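Local coordinates for protein succinate-semialdehyde dehydrogenase (PDB 4OGD) that probably oxidises succinic semialdehyde to succinate with NADP+ as the cofactor, as a member of the aldehyde dehydrogenase family, at residues Thr71-Lys76 against Ile159-Ala164; Phe133-Ile138 against Gln165-Leu170. All coordinates share one frame; numbering follows the deposited sequence.

Contact 1 and contact 2 both use helix 161-173, one turn after the other, and their centres lie about 10 Å apart in the interior of the chain. At residues 71-76 against 159-164 the tie is mainly polar: a buried carboxylate meets the first turn of the helix, and a water joins the main chain just before it. At residues 133-138 against 165-170 the side chains are mostly aromatic and aliphatic, with one hydroxyl pair at the border, and the neighbour is the loop and first residues leading into helix 136-148, where contact 1 has the end of helix 63-74. Arg162 of contact 1 and Glu169 of contact 2 form a salt bridge along the shared helix.

Contact 1. Residues Thr71-Lys76 against Ile159-Ala164; sequences TKDMGK and ICPRSA
Asp73, in the last turn of helix 63-74, drives its carboxylate into the first turn of helix 161-173. OD2 accepts two bonds from Ser163: the hydroxyl OG lies 2.7 Å from OD2 on its anti side, and the backbone N lies 2.8 Å from OD2 on its syn side, with an N-H...O angle of 155°. Both donors sit somewhat out of the carboxylate plane. The Ser163 hydroxyl stands beside its own backbone N (chi1 -60°), which lets one residue grip a single oxygen twice. Cys160 occupies the N-cap position, and its CB approaches Asp73 OD2 to 3.3 Å. The other oxygen, OD1, bonds to Thr5 OG1 of strand 4-7 and lies close to Arg162 CB; the guanidinium of Arg162 turns away to Glu169. With these donors and the helix start beside it, the buried carboxylate is probably kept ionised. Helix 161-173 is the connection of a beta-alpha-beta crossover between the parallel strands 152-155 and 181-183 of the Rossmann-type nucleotide-binding fold, and Asp73 ties its beginning to a helix from an earlier part of the chain. Alongside, Ile159 brings its main chain up to that of Asp73. The carbonyl oxygens Asp73 O and Ile159 O come within 3.4 Å of each other, and a water 2.7 Å from each of them can donate to either, though it has more acceptors in reach than protons. CD1 of Ile159 lies anti to CA (chi2 159°), which carries it to within 4.3 Å of Met74 CB. Beyond CB the Met74 chain curls back from the contact, and its SD receives a weak bond from Lys76 N across the turn where Gly75, with positive phi, ends helix 63-74.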
ATOM      1  N   THR A  71     -21.892  19.490  13.961  1.00  9.72           N
ATOM      2  CA  THR A  71     -21.682  20.816  14.548  1.00  8.83           C
ATOM      3  C   THR A  71     -21.548  20.749  16.073  1.00  9.34           C
ATOM      4  O   THR A  71     -20.644  21.356  16.662  1.00 10.06           O
ATOM      5  CB  THR A  71     -22.832  21.764  14.174  1.00  9.38           C
ATOM      6  OG1 THR A  71     -22.829  21.989  12.757  1.00  9.77           O
ATOM      7  CG2 THR A  71     -22.687  23.102  14.916  1.00  9.96           C
ATOM      8  N   LYS A  72     -22.445  20.009  16.717  1.00  9.16           N
ATOM      9  CA  LYS A  72     -22.390  19.881  18.170  1.00 10.43           C
ATOM     10  C   LYS A  72     -21.160  19.118  18.679  1.00 10.59           C
ATOM     11  O   LYS A  72     -20.692  19.376  19.786  1.00 11.73           O
ATOM     12  CB  LYS A  72     -23.703  19.299  18.723  1.00 11.01           C
ATOM     13  CG  LYS A  72     -24.932  20.202  18.483  1.00 12.11           C
ATOM     14  CD  LYS A  72     -24.840  21.514  19.266  1.00 15.53           C
ATOM     15  CE  LYS A  72     -25.899  22.536  18.830  1.00 15.12           C
ATOM     16  NZ  LYS A  72     -27.299  22.112  19.163  1.00 16.44           N
ATOM     17  N   ASP A  73     -20.624  18.204  17.869  1.00  7.62           N
ATOM     18  CA  ASP A  73     -19.415  17.458  18.246  1.00  9.13           C
ATOM     19  C   ASP A  73     -18.155  18.314  18.111  1.00  8.75           C
ATOM     20  O   ASP A  73     -17.356  18.441  19.052  1.00 10.80           O
ATOM     21  CB  ASP A  73     -19.226  16.215  17.351  1.00  8.60           C
ATOM     22  CG  ASP A  73     -19.838  14.939  17.941  1.00 10.45           C
ATOM     23  OD1 ASP A  73     -20.383  14.946  19.068  1.00 11.03           O
ATOM     24  OD2 ASP A  73     -19.752  13.902  17.253  1.00 10.46           O
ATOM     25  N   MET A  74     -17.962  18.893  16.937  1.00  8.79           N
ATOM     26  CA  MET A  74     -16.661  19.488  16.644  1.00  8.61           C
ATOM     27  C   MET A  74     -16.686  20.943  16.191  1.00  8.27           C
ATOM     28  O   MET A  74     -15.641  21.505  15.859  1.00  8.59           O
ATOM     29  CB  MET A  74     -15.864  18.594  15.680  1.00  8.28           C
ATOM     30  CG  MET A  74     -16.610  18.155  14.429  1.00  7.45           C
ATOM     31  SD  MET A  74     -16.894  19.487  13.265  1.00  9.22           S
ATOM     32  CE  MET A  74     -15.194  19.956  12.899  1.00  9.59           C
ATOM     33  N   GLY A  75     -17.871  21.552  16.182  1.00  8.89           N
ATOM     34  CA  GLY A  75     -17.986  22.995  16.042  1.00  9.75           C
ATOM     35  C   GLY A  75     -18.196  23.601  14.671  1.00 10.29           C
ATOM     36  O   GLY A  75     -18.391  24.815  14.578  1.00 10.00           O
ATOM     37  N   LYS A  76     -18.138  22.802  13.606  1.00  8.01           N
ATOM     38  CA  LYS A  76     -18.173  23.392  12.271  1.00  8.80           C
ATOM     39  C   LYS A  76     -19.510  24.036  11.974  1.00 11.07           C
ATOM     40  O   LYS A  76     -20.531  23.653  12.548  1.00 10.40           O
ATOM     41  CB  LYS A  76     -17.813  22.387  11.170  1.00  9.29           C
ATOM     42  CG  LYS A  76     -18.829  21.286  10.914  1.00  9.97           C
ATOM     43  CD  LYS A  76     -18.458  20.513   9.643  1.00  9.19           C
ATOM     44  CE  LYS A  76     -17.080  19.847   9.743  1.00  8.94           C
ATOM     45  NZ  LYS A  76     -16.590  19.337   8.414  1.00  6.92           N
ATOM     46  N   ILE A 159     -13.274  13.337  20.311  1.00 10.06           N
ATOM     47  CA  ILE A 159     -14.199  14.463  20.421  1.00 11.27           C
ATOM     48  C   ILE A 159     -15.417  14.383  19.500  1.00 10.01           C
ATOM     49  O   ILE A 159     -16.294  15.249  19.565  1.00 13.23           O
ATOM     50  CB  ILE A 159     -13.497  15.823  20.215  1.00 11.36           C
ATOM     51  CG1 ILE A 159     -12.928  15.941  18.798  1.00 10.56           C
ATOM     52  CG2 ILE A 159     -12.429  16.029  21.276  1.00 11.35           C
ATOM     53  CD1 ILE A 159     -12.687  17.376  18.362  1.00 10.64           C
ATOM     54  N   CYS A 160     -15.502  13.357  18.653  1.00 10.13           N
ATOM     55  CA  CYS A 160     -16.738  13.199  17.877  1.00 12.99           C
ATOM     56  C   CYS A 160     -17.422  11.836  18.080  1.00  9.38           C
ATOM     57  O   CYS A 160     -17.710  11.115  17.123  1.00 10.87           O
ATOM     58  CB  CYS A 160     -16.545  13.556  16.394  1.00 14.55           C
ATOM     59  SG  CYS A 160     -15.313  12.614  15.496  1.00 17.44           S
ATOM     60  N   PRO A 161     -17.711  11.492  19.339  1.00  9.86           N
ATOM     61  CA  PRO A 161     -18.290  10.173  19.591  1.00  9.42           C
ATOM     62  C   PRO A 161     -19.746  10.054  19.146  1.00  9.26           C
ATOM     63  O   PRO A 161     -20.160   8.953  18.809  1.00 10.92           O
ATOM     64  CB  PRO A 161     -18.170  10.027  21.109  1.00 13.12           C
ATOM     65  CG  PRO A 161     -18.225  11.436  21.620  1.00 12.69           C
ATOM     66  CD  PRO A 161     -17.577  12.289  20.575  1.00 12.58           C
ATOM     67  N   ARG A 162     -20.513  11.142  19.143  1.00 10.38           N
ATOM     68  CA  ARG A 162     -21.890  11.044  18.654  1.00 10.40           C
ATOM     69  C   ARG A 162     -21.918  10.846  17.139  1.00  9.60           C
ATOM     70  O   ARG A 162     -22.727  10.071  16.625  1.00 12.31           O
ATOM     71  CB  ARG A 162     -22.723  12.265  19.060  1.00  9.27           C
ATOM     72  CG  ARG A 162     -24.176  12.198  18.606  1.00 10.43           C
ATOM     73  CD  ARG A 162     -24.948  11.011  19.170  1.00 15.02           C
ATOM     74  NE  ARG A 162     -26.308  11.040  18.641  1.00 13.01           N
ATOM     75  CZ  ARG A 162     -26.951   9.997  18.126  1.00 10.61           C
ATOM     76  NH1 ARG A 162     -26.384   8.800  18.094  1.00 14.81           N
ATOM     77  NH2 ARG A 162     -28.181  10.157  17.653  1.00 17.93           N
ATOM     78  N   SER A 163     -21.017  11.521  16.431  1.00  9.25           N
ATOM     79  CA  SER A 163     -20.884  11.309  14.990  1.00  9.83           C
ATOM     80  C   SER A 163     -20.590   9.835  14.721  1.00 10.01           C
ATOM     81  O   SER A 163     -21.220   9.209  13.866  1.00  8.45           O
ATOM     82  CB  SER A 163     -19.773  12.192  14.405  1.00 10.00           C
ATOM     83  OG  SER A 163     -20.035  13.580  14.612  1.00  8.74           O
ATOM     84  N   ALA A 164     -19.651   9.275  15.481  1.00  8.43           N
ATOM     85  CA  ALA A 164     -19.211   7.901  15.274  1.00 10.20           C
ATOM     86  C   ALA A 164     -20.320   6.918  15.588  1.00  9.98           C
ATOM     87  O   ALA A 164     -20.565   5.974  14.838  1.00  9.47           O
ATOM     88  CB  ALA A 164     -18.000   7.606  16.145  1.00 10.72           C
TER
HETATM   89  O   HOH W   1     -16.706  17.265  21.371  1.00 13.50           O

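Contact 2. Residues Phe133-Ile138 against Gln165-Leu170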
ATOM      1  N   PHE A 133     -13.738  16.133   9.462  1.00  9.14           N
ATOM      2  CA  PHE A 133     -14.865  15.791   8.596  1.00  7.76           C
ATOM      3  C   PHE A 133     -15.395  14.441   9.086  1.00  6.98           C
ATOM      4  O   PHE A 133     -15.106  13.395   8.501  1.00  7.97           O
ATOM      5  CB  PHE A 133     -14.446  15.719   7.117  1.00  7.87           C
ATOM      6  CG  PHE A 133     -14.005  17.037   6.542  1.00  9.57           C
ATOM      7  CD1 PHE A 133     -14.908  17.866   5.888  1.00  9.29           C
ATOM      8  CD2 PHE A 133     -12.677  17.447   6.655  1.00  8.21           C
ATOM      9  CE1 PHE A 133     -14.495  19.092   5.355  1.00 10.57           C
ATOM     10  CE2 PHE A 133     -12.257  18.661   6.124  1.00 11.60           C
ATOM     11  CZ  PHE A 133     -13.169  19.485   5.477  1.00 11.81           C
ATOM     12  N   PRO A 134     -16.166  14.464  10.182  1.00  7.23           N
ATOM     13  CA  PRO A 134     -16.529  13.253  10.933  1.00  8.79           C
ATOM     14  C   PRO A 134     -17.322  12.229  10.119  1.00  8.45           C
ATOM     15  O   PRO A 134     -17.244  11.039  10.411  1.00 11.42           O
ATOM     16  CB  PRO A 134     -17.401  13.786  12.077  1.00 10.63           C
ATOM     17  CG  PRO A 134     -17.083  15.232  12.178  1.00  9.02           C
ATOM     18  CD  PRO A 134     -16.764  15.676  10.772  1.00  8.28           C
ATOM     19  N   TYR A 135     -18.078  12.683   9.126  1.00  7.87           N
ATOM     20  CA  TYR A 135     -18.856  11.762   8.300  1.00  7.12           C
ATOM     21  C   TYR A 135     -18.173  11.423   6.978  1.00  6.17           C
ATOM     22  O   TYR A 135     -18.084  10.247   6.605  1.00  7.39           O
ATOM     23  CB  TYR A 135     -20.287  12.292   8.076  1.00  7.00           C
ATOM     24  CG  TYR A 135     -21.276  11.613   8.992  1.00  8.32           C
ATOM     25  CD1 TYR A 135     -21.102  11.646  10.362  1.00 10.46           C
ATOM     26  CD2 TYR A 135     -22.368  10.904   8.485  1.00 10.54           C
ATOM     27  CE1 TYR A 135     -21.980  11.006  11.212  1.00  8.99           C
ATOM     28  CE2 TYR A 135     -23.260  10.258   9.336  1.00 10.48           C
ATOM     29  CZ  TYR A 135     -23.053  10.312  10.699  1.00 10.29           C
ATOM     30  OH  TYR A 135     -23.919   9.670  11.567  1.00 11.63           O
ATOM     31  N   TYR A 136     -17.717  12.452   6.272  1.00  6.29           N
ATOM     32  CA  TYR A 136     -17.053  12.293   4.982  1.00  6.51           C
ATOM     33  C   TYR A 136     -15.849  11.369   5.059  1.00  7.27           C
ATOM     34  O   TYR A 136     -15.675  10.521   4.183  1.00  8.90           O
ATOM     35  CB  TYR A 136     -16.692  13.676   4.425  1.00  7.87           C
ATOM     36  CG  TYR A 136     -15.646  13.732   3.332  1.00  7.91           C
ATOM     37  CD1 TYR A 136     -15.954  13.395   2.012  1.00  7.48           C
ATOM     38  CD2 TYR A 136     -14.370  14.185   3.609  1.00  9.00           C
ATOM     39  CE1 TYR A 136     -14.991  13.487   1.002  1.00  8.79           C
ATOM     40  CE2 TYR A 136     -13.410  14.272   2.619  1.00 11.09           C
ATOM     41  CZ  TYR A 136     -13.724  13.926   1.320  1.00  9.33           C
ATOM     42  OH  TYR A 136     -12.754  14.016   0.340  1.00  9.68           O
ATOM     43  N   GLN A 137     -15.040  11.489   6.112  1.00  7.50           N
ATOM     44  CA  GLN A 137     -13.864  10.623   6.210  1.00  7.18           C
ATOM     45  C   GLN A 137     -14.252   9.162   6.469  1.00  5.81           C
ATOM     46  O   GLN A 137     -13.525   8.249   6.068  1.00  8.29           O
ATOM     47  CB  GLN A 137     -12.851  11.095   7.262  1.00  7.83           C
ATOM     48  CG  GLN A 137     -12.367  12.533   7.142  1.00  9.04           C
ATOM     49  CD  GLN A 137     -11.705  12.879   5.831  1.00 15.16           C
ATOM     50  OE1 GLN A 137     -11.302  12.007   5.056  1.00 17.24           O
ATOM     51  NE2 GLN A 137     -11.571  14.177   5.578  1.00 12.51           N
ATOM     52  N   ILE A 138     -15.383   8.923   7.131  1.00  6.05           N
ATOM     53  CA  ILE A 138     -15.870   7.546   7.251  1.00  6.54           C
ATOM     54  C   ILE A 138     -16.386   7.048   5.908  1.00  6.77           C
ATOM     55  O   ILE A 138     -16.031   5.956   5.455  1.00  6.38           O
ATOM     56  CB  ILE A 138     -17.013   7.392   8.277  1.00  6.51           C
ATOM     57  CG1 ILE A 138     -16.588   7.882   9.662  1.00  7.26           C
ATOM     58  CG2 ILE A 138     -17.432   5.929   8.366  1.00  7.20           C
ATOM     59  CD1 ILE A 138     -17.761   7.927  10.657  1.00  8.57           C
ATOM     60  N   GLN A 165     -20.977   7.126  16.722  1.00  7.51           N
ATOM     61  CA  GLN A 165     -22.051   6.234  17.133  1.00  9.57           C
ATOM     62  C   GLN A 165     -23.227   6.287  16.157  1.00  9.00           C
ATOM     63  O   GLN A 165     -23.777   5.251  15.774  1.00  8.20           O
ATOM     64  CB  GLN A 165     -22.521   6.623  18.531  1.00 10.17           C
ATOM     65  CG  GLN A 165     -23.787   5.909  18.973  1.00 14.50           C
ATOM     66  CD  GLN A 165     -24.336   6.473  20.265  1.00 15.26           C
ATOM     67  OE1 GLN A 165     -24.844   7.602  20.305  1.00 14.63           O
ATOM     68  NE2 GLN A 165     -24.232   5.693  21.337  1.00 17.66           N
ATOM     69  N   SER A 166     -23.606   7.494  15.750  1.00  9.93           N
ATOM     70  CA  SER A 166     -24.735   7.663  14.845  1.00  9.81           C
ATOM     71  C   SER A 166     -24.455   7.101  13.456  1.00  8.87           C
ATOM     72  O   SER A 166     -25.384   6.749  12.735  1.00 10.44           O
ATOM     73  CB  SER A 166     -25.140   9.133  14.746  1.00 10.06           C
ATOM     74  OG  SER A 166     -24.088   9.935  14.226  1.00 10.85           O
ATOM     75  N   PHE A 167     -23.183   7.023  13.062  1.00  9.64           N
ATOM     76  CA  PHE A 167     -22.876   6.460  11.755  1.00  7.31           C
ATOM     77  C   PHE A 167     -23.189   4.965  11.738  1.00  7.01           C
ATOM     78  O   PHE A 167     -23.816   4.457  10.795  1.00  8.80           O
ATOM     79  CB  PHE A 167     -21.417   6.714  11.341  1.00  8.99           C
ATOM     80  CG  PHE A 167     -21.164   6.480   9.868  1.00  7.26           C
ATOM     81  CD1 PHE A 167     -21.004   5.189   9.367  1.00  9.81           C
ATOM     82  CD2 PHE A 167     -21.120   7.549   8.983  1.00  9.53           C
ATOM     83  CE1 PHE A 167     -20.793   4.977   8.011  1.00  9.93           C
ATOM     84  CE2 PHE A 167     -20.908   7.348   7.631  1.00  9.15           C
ATOM     85  CZ  PHE A 167     -20.736   6.062   7.144  1.00  7.78           C
ATOM     86  N   GLU A 168     -22.765   4.261  12.782  1.00  7.42           N
ATOM     87  CA  GLU A 168     -23.150   2.863  12.948  1.00  8.24           C
ATOM     88  C   GLU A 168     -24.671   2.714  12.959  1.00  9.03           C
ATOM     89  O   GLU A 168     -25.206   1.830  12.300  1.00  8.74           O
ATOM     90  CB  GLU A 168     -22.566   2.264  14.231  1.00  8.15           C
ATOM     91  CG  GLU A 168     -23.028   0.821  14.467  1.00  7.04           C
ATOM     92  CD  GLU A 168     -22.550   0.245  15.785  1.00 10.98           C
ATOM     93  OE1 GLU A 168     -21.445   0.598  16.236  1.00 11.57           O
ATOM     94  OE2 GLU A 168     -23.289  -0.561  16.385  1.00 15.39           O
ATOM     95  N   GLU A 169     -25.358   3.589  13.688  1.00  8.73           N
ATOM     96  CA  GLU A 169     -26.822   3.527  13.776  1.00  9.44           C
ATOM     97  C   GLU A 169     -27.474   3.734  12.410  1.00 11.86           C
ATOM     98  O   GLU A 169     -28.466   3.072  12.075  1.00  9.42           O
ATOM     99  CB  GLU A 169     -27.338   4.557  14.790  1.00 11.49           C
ATOM    100  CG  GLU A 169     -27.039   4.164  16.228  1.00 12.60           C
ATOM    101  CD  GLU A 169     -27.196   5.305  17.219  1.00 15.14           C
ATOM    102  OE1 GLU A 169     -27.470   6.447  16.797  1.00 18.14           O
ATOM    103  OE2 GLU A 169     -27.050   5.041  18.430  1.00 18.32           O
ATOM    104  N   LEU A 170     -26.917   4.662  11.635  1.00  8.22           N
ATOM    105  CA  LEU A 170     -27.372   4.938  10.273  1.00  8.82           C
ATOM    106  C   LEU A 170     -27.313   3.693   9.388  1.00 10.78           C
ATOM    107  O   LEU A 170     -28.269   3.371   8.671  1.00 10.97           O
ATOM    108  CB  LEU A 170     -26.510   6.050   9.667  1.00  7.91           C
ATOM    109  CG  LEU A 170     -26.560   6.315   8.158  1.00  8.65           C
ATOM    110  CD1 LEU A 170     -27.938   6.809   7.728  1.00  9.19           C
ATOM    111  CD2 LEU A 170     -25.484   7.313   7.737  1.00  9.38           C
TER
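Phe167 projects from helix 161-173 as the main bump, with CG anti to its backbone N (chi1 -165°), and wedges into the hollow between Tyr135 and Ile138. Its edge points at one face of Tyr135, CD2 coming within 3.5 Å of Tyr135 CE2 near the rim. The two rings form an edge-to-face pair with planes 61° apart. The methyl CG2 of Ile138 sits over the centre of one face of the Phe167 ring, 3.5 Å from its centroid and nearly on the normal, a close CH-pi contact, while Ile138 CD1 lies by the root of the ring. Leu170 CD2 adds a smaller knob at the edge of Tyr135. Past the rim of that ring, Tyr135 OH donates to Ser166 OG at 2.7 Å, with the serine oxygen in the ring plane, so the phenol is fixed at its far end as well. Ser166 OG then has one proton to share between the carbonyl oxygens of Arg162 and Ser163, one turn back. Helices 45-61 and 63-74 pack on Tyr135 and Leu170. The interlock joins the entrance of helix 136-148 to helix 161-173, the connections of two consecutive beta-alpha-beta units, as in Rossmann-type folds.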